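Local coordinates for sugar ABC transporter substrate-binding protein, BlMnBP1 (Bifidobacterium animalis subsp. lactis ATCC 27673, PDB 6I5R) that probably serves as the extracellular solute-binding protein of a sugar ABC importer, capturing manno-oligosaccharides and binding mannobiose in its ligand pocket, at residues A[109-112]-A[113-117]; A[133-137]-A[138-142]; A[172-175]-A[176-180]; A[306-310]-A[311-315]. One frame throughout, in Å; residues are numbered along the deposited sequence.

Interaction 1 of 4, residues A[109-112]-A[113-117]; sequences SEFS and NYFVP. With ZN (zinc ion), chain J.
Phe-111 and Phe-115 form the tight side of this turn: CD1 of Phe-111 meets CD2 of Phe-115 at 3.9 Å, the two side chains crossing at a slant. Phe-111 O is gripped twice, by the residues three and four further on: by Phe-115 N at 2.8 Å, almost in line with the carbonyl bond, and by Tyr-114 N at 2.9 Å from above the carbonyl plane. CB of Tyr-114 lies over the middle of the Phe-115 ring, closing one of its faces. Asn-113 N to Glu-110 O is another bond to a residue three earlier, so the chain is coiled into a compact turn.

The other side is looser and wetter. Glu-110 runs extended beyond CG (chi2 -178°) beside Tyr-114, both pointing the same way, with OE2 3.6 Å from CE2 of Tyr-114 and the carboxylate turned 44° from the ring. One water accepts from Asn-113 ND2 at 2.6 Å and donates only weakly to Glu-110 OE2; another joins Ser-112 O to Phe-115 O. At the entry to the turn Ser-109 OG binds a zinc ion at 2.3 Å, its site shared with a water, Asp-107, Asp-390 and Asn-394. The loop runs from strand 100-102 to strand 119-120, with Phe-115 packed on Leu-91 of helix 83-93 and Tyr-141 of strand 139-155, while Val-116 rests on Gln-334 and Met-338 of helix 331-346.

Interaction 2 of 4, residues A[133-137]-A[138-142]; sequences EKAYD and GQTYG. With ZN (zinc ion), chain F.
Tyr-136 and Gln-139 face each other as an antiparallel hydrogen-bonded pair, Tyr-136 N to Gln-139 O at 2.8 Å and Gln-139 N to Tyr-136 O at 2.9 Å. The next pair, Ala-135 and Thr-140, is non-hydrogen-bonded. Beyond it Lys-134 O takes two donors, Tyr-141 N at 2.7 Å and Gly-142 N at 3.2 Å, so one residue stands opposite two, as in a classic beta bulge. Gly-142 suits this place, since CB of Lys-134 lies against its backbone. The Tyr-141 ring, with CG anti to its own carbonyl carbon (chi1 -64°), lies alongside the hairpin and presents its edge to Tyr-136 O; a water bonded to that oxygen at 2.6 Å also bonds Tyr-141 OH.

Asp-137 and Gly-138 form the corners of a type I' turn, both with positive phi, making a two-residue beta hairpin. At its tip the Asp-137 carboxylate chelates a zinc ion through OD1 at 2.0 Å and OD2 at 2.4 Å. Farther out, Thr-140 OG1 bonds Ala-131 O and Thr-121 OG1. The hairpin of strands 135-136 and 139-155 is flanked by strand 119-120 and by helix 121-124, while Glu-133 and Lys-134 touch strand 314-325.

Interaction 3 of 4, residues A[172-175]-A[176-180]; sequences EEFQ and ADLKL
Leu-178 leans over the ring of Phe-174, one helical turn earlier, in a CH-pi contact. Its CB sits 3.7 Å from Gln-175 O. CG passes 3.3 Å from Phe-174 O and stands over the ring face, 4.2 Å from the Phe-174 centroid and only 12° off the normal. From there the branches part: CD1 meets Phe-174 CE2 at 3.7 Å and Gln-175 OE1 at 3.9 Å, whereas CD2 reaches Phe-174 CZ at 4.0 Å. The ring is ready for this because its CG stands opposite the backbone N (chi1 -169°), which swings it forward along the helix. With an alanine here the face under Leu-178 would disappear, and the leucine branches would probably be left over a gap.

Backbone bonds of the i to i+4 kind set the spacing, among them Leu-178 N to Phe-174 O at 2.8 Å. Gln-175 is bent at chi2 (-58°), and its OE1 is bonded by Asn-253 ND2. On another side Asp-177 OD1 binds a zinc ion. From helix 171-184, Phe-174, Gln-175 and Leu-178 lie on helix 239-252 at Thr-246, Asp-249 and Ala-250, while Phe-174 also touches Leu-190 and Leu-178 touches Pro-189 of strand 188-190.

Interaction 4 of 4, residues A[306-310]-A[311-315]; sequences PITVD and GKQYA
Val-309 and Tyr-314 meet on one side of this turn, the valine CB 3.9 Å from CE1 of the ring, which approaches at a slant. With its CG turned opposite its own carbonyl carbon (chi1 -68°), Tyr-314 is laid back along the turn, bringing OH to a water in the ring plane; that water lies 2.6 Å from Tyr-314 OH and donates to Val-309 O at 2.9 Å.

Thr-308 and Gln-313 are the other pair, their side chains set aslant, with Gln-313 CG 3.7 Å from Thr-308 OG1 and 3.4 Å from Ile-307 O. The threonine methyl CG2 points instead to the turn, 3.5 Å from Lys-312 N, while OG1 is bonded to Lys-169 O.

The two arms are joined by a type I' beta turn, Val-309 to Lys-312, with Asp-310 and Gly-311 at its corners. A single antiparallel hydrogen-bonded pair closes it: Val-309 N to Lys-312 O at 2.7 Å and Lys-312 N to Val-309 O at 2.9 Å. Farther back the two arms part and a water fills in, bonded to Ile-307 O and Tyr-314 N. Cutting Gln-313 back to an alanine would probably open a gap beside Thr-308 and uncover Ile-307 O. Lys-312 bends away to bond Asp-375 O through NZ, and Tyr-314 lies on Glu-377 and Ile-379 of strand 377-379, while Ile-307 packs on Ala-242 and Val-243 of helix 239-252.

In the fold
The four contacts follow one another along the chain. Interactions 1 and 2 sit together, centres about 8 Å apart, with Tyr-141 packed against Phe-111, Ser-112 and Phe-115. Interactions 3 and 4 make a second pair, centres about 17 Å apart, touching where Phe-174 meets Pro-306; helix 239-252 backs both. Interactions 1 and 3 lie about 45 Å apart between centres, across the middle of the chain, consistent with the two-lobed build of solute-binding proteins. Neighbouring strands 139-155 and 314-325 bring interactions 2 and 4 into one sheet, although their centres are about 30 Å apart. Each contains a type I' turn with Asp-Gly at its corners.

Interaction 1 of 4, residues A[109-112]-A[113-117]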
# COMPACT_ATOMS: atom_id res chain seq x y z
N SER A 109 2.80 -16.57 8.64
CA SER A 109 2.70 -17.85 9.30
C SER A 109 1.43 -17.97 10.13
O SER A 109 1.10 -19.09 10.56
CB SER A 109 3.92 -18.04 10.18
OG SER A 109 3.90 -17.07 11.21
N GLU A 110 0.72 -16.87 10.40
CA GLU A 110 -0.53 -16.93 11.15
C GLU A 110 -1.76 -16.85 10.26
O GLU A 110 -2.88 -16.90 10.77
CB GLU A 110 -0.58 -15.81 12.19
CG GLU A 110 0.24 -16.08 13.44
CD GLU A 110 0.11 -14.97 14.44
OE1 GLU A 110 1.10 -14.69 15.15
OE2 GLU A 110 -0.99 -14.37 14.53
N PHE A 111 -1.59 -16.75 8.94
CA PHE A 111 -2.74 -16.65 8.05
C PHE A 111 -3.71 -17.80 8.30
O PHE A 111 -4.93 -17.60 8.36
CB PHE A 111 -2.30 -16.67 6.59
CG PHE A 111 -1.73 -15.36 6.09
CD1 PHE A 111 -2.00 -14.14 6.72
CD2 PHE A 111 -0.90 -15.35 4.97
CE1 PHE A 111 -1.45 -12.95 6.24
CE2 PHE A 111 -0.34 -14.17 4.50
CZ PHE A 111 -0.64 -12.97 5.11
N SER A 112 -3.19 -19.03 8.35
CA SER A 112 -4.08 -20.17 8.48
C SER A 112 -4.84 -20.17 9.80
O SER A 112 -5.82 -20.91 9.93
CB SER A 112 -3.31 -21.47 8.35
OG SER A 112 -2.40 -21.62 9.42
N ASN A 113 -4.41 -19.38 10.79
CA ASN A 113 -5.17 -19.29 12.03
C ASN A 113 -6.39 -18.38 11.91
O ASN A 113 -7.20 -18.33 12.85
CB ASN A 113 -4.30 -18.76 13.17
CG ASN A 113 -3.24 -19.74 13.56
OD1 ASN A 113 -3.42 -20.95 13.40
ND2 ASN A 113 -2.13 -19.25 14.07
N TYR A 114 -6.55 -17.71 10.80
CA TYR A 114 -7.57 -16.69 10.64
C TYR A 114 -8.34 -16.77 9.33
O TYR A 114 -9.52 -16.43 9.32
CB TYR A 114 -6.94 -15.29 10.73
CG TYR A 114 -6.32 -14.91 12.07
CD1 TYR A 114 -7.12 -14.82 13.21
CD2 TYR A 114 -4.96 -14.62 12.19
CE1 TYR A 114 -6.58 -14.45 14.42
CE2 TYR A 114 -4.41 -14.27 13.43
CZ TYR A 114 -5.24 -14.18 14.53
OH TYR A 114 -4.72 -13.82 15.77
N PHE A 115 -7.72 -17.20 8.22
CA PHE A 115 -8.24 -16.93 6.90
C PHE A 115 -8.43 -18.23 6.15
O PHE A 115 -7.68 -19.20 6.32
CB PHE A 115 -7.29 -16.01 6.08
CG PHE A 115 -7.12 -14.63 6.67
CD1 PHE A 115 -8.21 -13.79 6.84
CD2 PHE A 115 -5.89 -14.19 7.07
CE1 PHE A 115 -8.05 -12.55 7.42
CE2 PHE A 115 -5.74 -12.95 7.64
CZ PHE A 115 -6.82 -12.14 7.83
N VAL A 116 -9.46 -18.22 5.31
CA VAL A 116 -9.74 -19.36 4.42
C VAL A 116 -8.71 -19.38 3.29
O VAL A 116 -8.53 -18.36 2.62
CB VAL A 116 -11.15 -19.24 3.85
CG1 VAL A 116 -11.43 -20.41 2.89
CG2 VAL A 116 -12.18 -19.17 4.96
N PRO A 117 -8.07 -20.50 3.01
CA PRO A 117 -7.21 -20.56 1.82
C PRO A 117 -8.07 -20.54 0.57
O PRO A 117 -9.06 -21.26 0.47
CB PRO A 117 -6.44 -21.88 1.99
CG PRO A 117 -7.30 -22.72 2.89
CD PRO A 117 -8.10 -21.78 3.76
ZN ZN J . 5.99 -16.06 11.43
O HOH W 1 -2.33 -16.83 15.09
O HOH W 2 -7.24 -21.33 7.65
O HOH W 3 7.16 -17.02 12.93

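Interaction 2 of 4, residues A[133-137]-A[138-142]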
# COMPACT_ATOMS: atom_id res chain seq x y z
N GLU A 133 1.78 -13.09 -2.61
CA GLU A 133 1.98 -11.97 -1.70
C GLU A 133 1.38 -12.27 -0.33
O GLU A 133 2.03 -12.07 0.71
CB GLU A 133 1.37 -10.70 -2.32
CG GLU A 133 1.57 -9.44 -1.54
CD GLU A 133 0.88 -8.26 -2.22
OE1 GLU A 133 -0.36 -8.21 -2.17
OE2 GLU A 133 1.56 -7.38 -2.81
N LYS A 134 0.15 -12.77 -0.30
CA LYS A 134 -0.50 -13.18 0.95
C LYS A 134 -0.69 -14.69 0.91
O LYS A 134 -1.79 -15.19 0.75
CB LYS A 134 -1.82 -12.46 1.14
CG LYS A 134 -1.73 -10.96 0.98
CD LYS A 134 -1.06 -10.30 2.16
CE LYS A 134 -1.19 -8.80 2.12
NZ LYS A 134 -0.48 -8.16 3.23
N ALA A 135 0.42 -15.41 1.05
CA ALA A 135 0.42 -16.86 0.96
C ALA A 135 1.36 -17.43 2.01
O ALA A 135 2.24 -16.73 2.55
CB ALA A 135 0.80 -17.32 -0.46
N TYR A 136 1.16 -18.71 2.30
CA TYR A 136 2.00 -19.38 3.29
C TYR A 136 1.87 -20.89 3.15
O TYR A 136 0.78 -21.40 2.86
CB TYR A 136 1.63 -19.00 4.73
CG TYR A 136 2.73 -19.39 5.67
CD1 TYR A 136 3.84 -18.60 5.76
CD2 TYR A 136 2.69 -20.55 6.41
CE1 TYR A 136 4.88 -18.92 6.56
CE2 TYR A 136 3.74 -20.89 7.23
CZ TYR A 136 4.84 -20.06 7.28
OH TYR A 136 5.94 -20.32 8.08
N ASP A 137 2.97 -21.60 3.44
CA ASP A 137 3.02 -23.06 3.30
C ASP A 137 2.26 -23.48 2.03
O ASP A 137 1.55 -24.48 2.03
CB ASP A 137 2.49 -23.75 4.59
CG ASP A 137 3.62 -24.11 5.60
OD1 ASP A 137 4.76 -23.98 5.24
OD2 ASP A 137 3.41 -24.56 6.75
N GLY A 138 2.39 -22.72 0.94
CA GLY A 138 1.88 -23.10 -0.38
C GLY A 138 0.43 -22.79 -0.66
O GLY A 138 -0.11 -23.23 -1.69
N GLN A 139 -0.24 -22.06 0.23
CA GLN A 139 -1.62 -21.67 0.03
C GLN A 139 -1.70 -20.15 0.00
O GLN A 139 -0.98 -19.47 0.74
CB GLN A 139 -2.51 -22.21 1.13
CG GLN A 139 -2.61 -23.70 1.24
CD GLN A 139 -3.48 -24.34 0.15
OE1 GLN A 139 -4.56 -23.85 -0.15
NE2 GLN A 139 -3.03 -25.46 -0.42
N THR A 140 -2.59 -19.63 -0.85
CA THR A 140 -2.90 -18.21 -0.91
C THR A 140 -4.12 -17.87 -0.04
O THR A 140 -5.19 -18.47 -0.18
CB THR A 140 -3.17 -17.84 -2.37
OG1 THR A 140 -1.97 -18.05 -3.15
CG2 THR A 140 -3.59 -16.40 -2.48
N TYR A 141 -3.93 -16.90 0.86
CA TYR A 141 -4.95 -16.48 1.82
C TYR A 141 -5.49 -15.07 1.57
O TYR A 141 -6.47 -14.67 2.22
CB TYR A 141 -4.39 -16.56 3.24
CG TYR A 141 -4.04 -17.95 3.66
CD1 TYR A 141 -2.76 -18.47 3.47
CD2 TYR A 141 -4.99 -18.74 4.29
CE1 TYR A 141 -2.45 -19.74 3.89
CE2 TYR A 141 -4.70 -20.00 4.67
CZ TYR A 141 -3.43 -20.50 4.50
OH TYR A 141 -3.17 -21.80 4.91
N GLY A 142 -4.89 -14.32 0.67
CA GLY A 142 -5.40 -13.00 0.32
C GLY A 142 -5.27 -12.74 -1.16
O GLY A 142 -4.34 -13.21 -1.81
ZN ZN F . 5.78 -24.70 6.84
O HOH W 4 -1.78 -12.72 -2.51
O HOH W 5 -0.84 -22.98 4.08

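Interaction 3 of 4, residues A[172-175]-A[176-180]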
# COMPACT_ATOMS: atom_id res chain seq x y z
N GLU A 172 18.89 14.53 -4.15
CA GLU A 172 19.42 15.89 -4.18
C GLU A 172 18.61 16.78 -5.11
O GLU A 172 18.32 17.93 -4.78
CB GLU A 172 20.90 15.85 -4.57
CG GLU A 172 21.75 15.05 -3.58
CD GLU A 172 22.04 13.58 -3.97
OE1 GLU A 172 21.14 12.87 -4.52
OE2 GLU A 172 23.21 13.16 -3.70
N GLU A 173 18.23 16.25 -6.28
CA GLU A 173 17.35 16.97 -7.19
C GLU A 173 15.99 17.26 -6.54
O GLU A 173 15.45 18.36 -6.67
CB GLU A 173 17.17 16.18 -8.49
CG GLU A 173 18.48 15.93 -9.28
CD GLU A 173 18.26 15.32 -10.68
OE1 GLU A 173 17.14 14.81 -10.96
OE2 GLU A 173 19.23 15.35 -11.50
N PHE A 174 15.44 16.28 -5.81
CA PHE A 174 14.15 16.49 -5.14
C PHE A 174 14.22 17.66 -4.16
O PHE A 174 13.36 18.54 -4.16
CB PHE A 174 13.71 15.20 -4.42
CG PHE A 174 12.27 15.22 -3.91
CD1 PHE A 174 11.21 15.43 -4.78
CD2 PHE A 174 11.99 15.00 -2.58
CE1 PHE A 174 9.91 15.41 -4.30
CE2 PHE A 174 10.69 15.00 -2.12
CZ PHE A 174 9.67 15.20 -2.98
N GLN A 175 15.22 17.64 -3.27
CA GLN A 175 15.37 18.73 -2.30
C GLN A 175 15.58 20.08 -3.00
O GLN A 175 15.05 21.11 -2.57
CB GLN A 175 16.55 18.43 -1.35
CG GLN A 175 16.37 17.18 -0.41
CD GLN A 175 15.14 17.28 0.49
OE1 GLN A 175 14.79 18.38 0.95
NE2 GLN A 175 14.49 16.13 0.76
N ALA A 176 16.31 20.08 -4.12
CA ALA A 176 16.46 21.30 -4.90
C ALA A 176 15.11 21.77 -5.42
O ALA A 176 14.81 22.97 -5.41
CB ALA A 176 17.43 21.05 -6.07
N ASP A 177 14.26 20.83 -5.85
CA ASP A 177 12.92 21.19 -6.33
C ASP A 177 12.03 21.67 -5.19
O ASP A 177 11.24 22.61 -5.37
CB ASP A 177 12.26 20.02 -7.06
CG ASP A 177 12.96 19.68 -8.37
OD1 ASP A 177 13.68 20.54 -8.88
OD2 ASP A 177 12.79 18.57 -8.90
N LEU A 178 12.09 21.01 -4.03
CA LEU A 178 11.30 21.48 -2.90
C LEU A 178 11.67 22.92 -2.54
O LEU A 178 10.80 23.74 -2.25
CB LEU A 178 11.51 20.57 -1.69
CG LEU A 178 11.02 19.12 -1.89
CD1 LEU A 178 11.27 18.29 -0.63
CD2 LEU A 178 9.56 19.13 -2.28
N LYS A 179 12.96 23.25 -2.60
CA LYS A 179 13.39 24.61 -2.30
C LYS A 179 12.84 25.62 -3.31
O LYS A 179 12.38 26.70 -2.92
CB LYS A 179 14.92 24.62 -2.24
CG LYS A 179 15.56 25.97 -1.91
CD LYS A 179 17.07 25.91 -2.01
CE LYS A 179 17.72 27.15 -1.39
NZ LYS A 179 18.03 28.19 -2.39
N LEU A 180 12.84 25.27 -4.60
CA LEU A 180 12.24 26.15 -5.59
C LEU A 180 10.76 26.38 -5.31
O LEU A 180 10.26 27.50 -5.45
CB LEU A 180 12.42 25.58 -7.01
CG LEU A 180 13.84 25.56 -7.60
CD1 LEU A 180 13.86 24.97 -9.00
CD2 LEU A 180 14.37 26.99 -7.62

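Interaction 4 of 4, residues A[306-310]-A[311-315]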
# COMPACT_ATOMS: atom_id res chain seq x y z
N PRO A 306 12.00 9.76 -6.26
CA PRO A 306 13.26 10.26 -6.85
C PRO A 306 14.52 9.54 -6.37
O PRO A 306 15.38 10.10 -5.72
CB PRO A 306 13.24 11.74 -6.46
CG PRO A 306 12.47 11.75 -5.16
CD PRO A 306 11.44 10.69 -5.27
N ILE A 307 14.61 8.26 -6.71
CA ILE A 307 15.84 7.50 -6.59
C ILE A 307 16.13 6.87 -7.94
O ILE A 307 15.22 6.39 -8.62
CB ILE A 307 15.75 6.42 -5.49
CG1 ILE A 307 15.82 7.09 -4.10
CG2 ILE A 307 16.89 5.43 -5.59
CD1 ILE A 307 15.65 6.15 -2.91
N THR A 308 17.39 6.94 -8.34
CA THR A 308 17.89 6.29 -9.54
C THR A 308 18.94 5.27 -9.13
O THR A 308 19.83 5.57 -8.33
CB THR A 308 18.46 7.31 -10.52
OG1 THR A 308 17.46 8.28 -10.86
CG2 THR A 308 18.95 6.62 -11.79
N VAL A 309 18.80 4.06 -9.65
CA VAL A 309 19.70 2.95 -9.34
C VAL A 309 20.47 2.63 -10.61
O VAL A 309 19.89 2.10 -11.57
CB VAL A 309 18.93 1.73 -8.83
CG1 VAL A 309 19.84 0.54 -8.61
CG2 VAL A 309 18.24 2.08 -7.52
N ASP A 310 21.78 2.90 -10.61
CA ASP A 310 22.65 2.59 -11.75
C ASP A 310 22.00 3.07 -13.04
O ASP A 310 21.92 2.34 -14.04
CB ASP A 310 22.93 1.09 -11.81
CG ASP A 310 23.98 0.71 -12.84
OD1 ASP A 310 24.77 1.59 -13.27
OD2 ASP A 310 23.98 -0.47 -13.24
N GLY A 311 21.48 4.29 -13.00
CA GLY A 311 20.90 4.90 -14.18
C GLY A 311 19.47 4.54 -14.51
O GLY A 311 18.97 5.00 -15.54
N LYS A 312 18.78 3.74 -13.69
CA LYS A 312 17.40 3.40 -13.97
C LYS A 312 16.55 3.62 -12.72
O LYS A 312 17.02 3.43 -11.60
CB LYS A 312 17.24 1.92 -14.44
CG LYS A 312 15.78 1.44 -14.60
CD LYS A 312 15.01 2.22 -15.66
CE LYS A 312 14.20 1.27 -16.60
NZ LYS A 312 14.13 1.73 -18.05
N GLN A 313 15.33 4.05 -12.92
CA GLN A 313 14.36 4.17 -11.84
C GLN A 313 13.51 2.92 -11.81
O GLN A 313 13.25 2.31 -12.85
CB GLN A 313 13.49 5.40 -12.04
CG GLN A 313 14.27 6.67 -11.91
CD GLN A 313 13.38 7.83 -11.62
OE1 GLN A 313 13.32 8.32 -10.49
NE2 GLN A 313 12.70 8.30 -12.65
N TYR A 314 13.10 2.53 -10.60
CA TYR A 314 12.31 1.33 -10.37
C TYR A 314 11.07 1.67 -9.55
O TYR A 314 11.08 2.58 -8.71
CB TYR A 314 13.10 0.27 -9.61
CG TYR A 314 14.23 -0.33 -10.38
CD1 TYR A 314 15.43 0.33 -10.49
CD2 TYR A 314 14.11 -1.58 -11.00
CE1 TYR A 314 16.49 -0.21 -11.19
CE2 TYR A 314 15.16 -2.13 -11.70
CZ TYR A 314 16.35 -1.42 -11.80
OH TYR A 314 17.43 -1.92 -12.48
N ALA A 315 10.00 0.92 -9.80
CA ALA A 315 8.78 1.01 -9.01
C ALA A 315 8.21 -0.39 -8.84
O ALA A 315 8.03 -1.12 -9.82
CB ALA A 315 7.75 1.94 -9.69
O HOH W 6 13.98 3.92 -8.44
O HOH W 7 19.75 -0.71 -12.29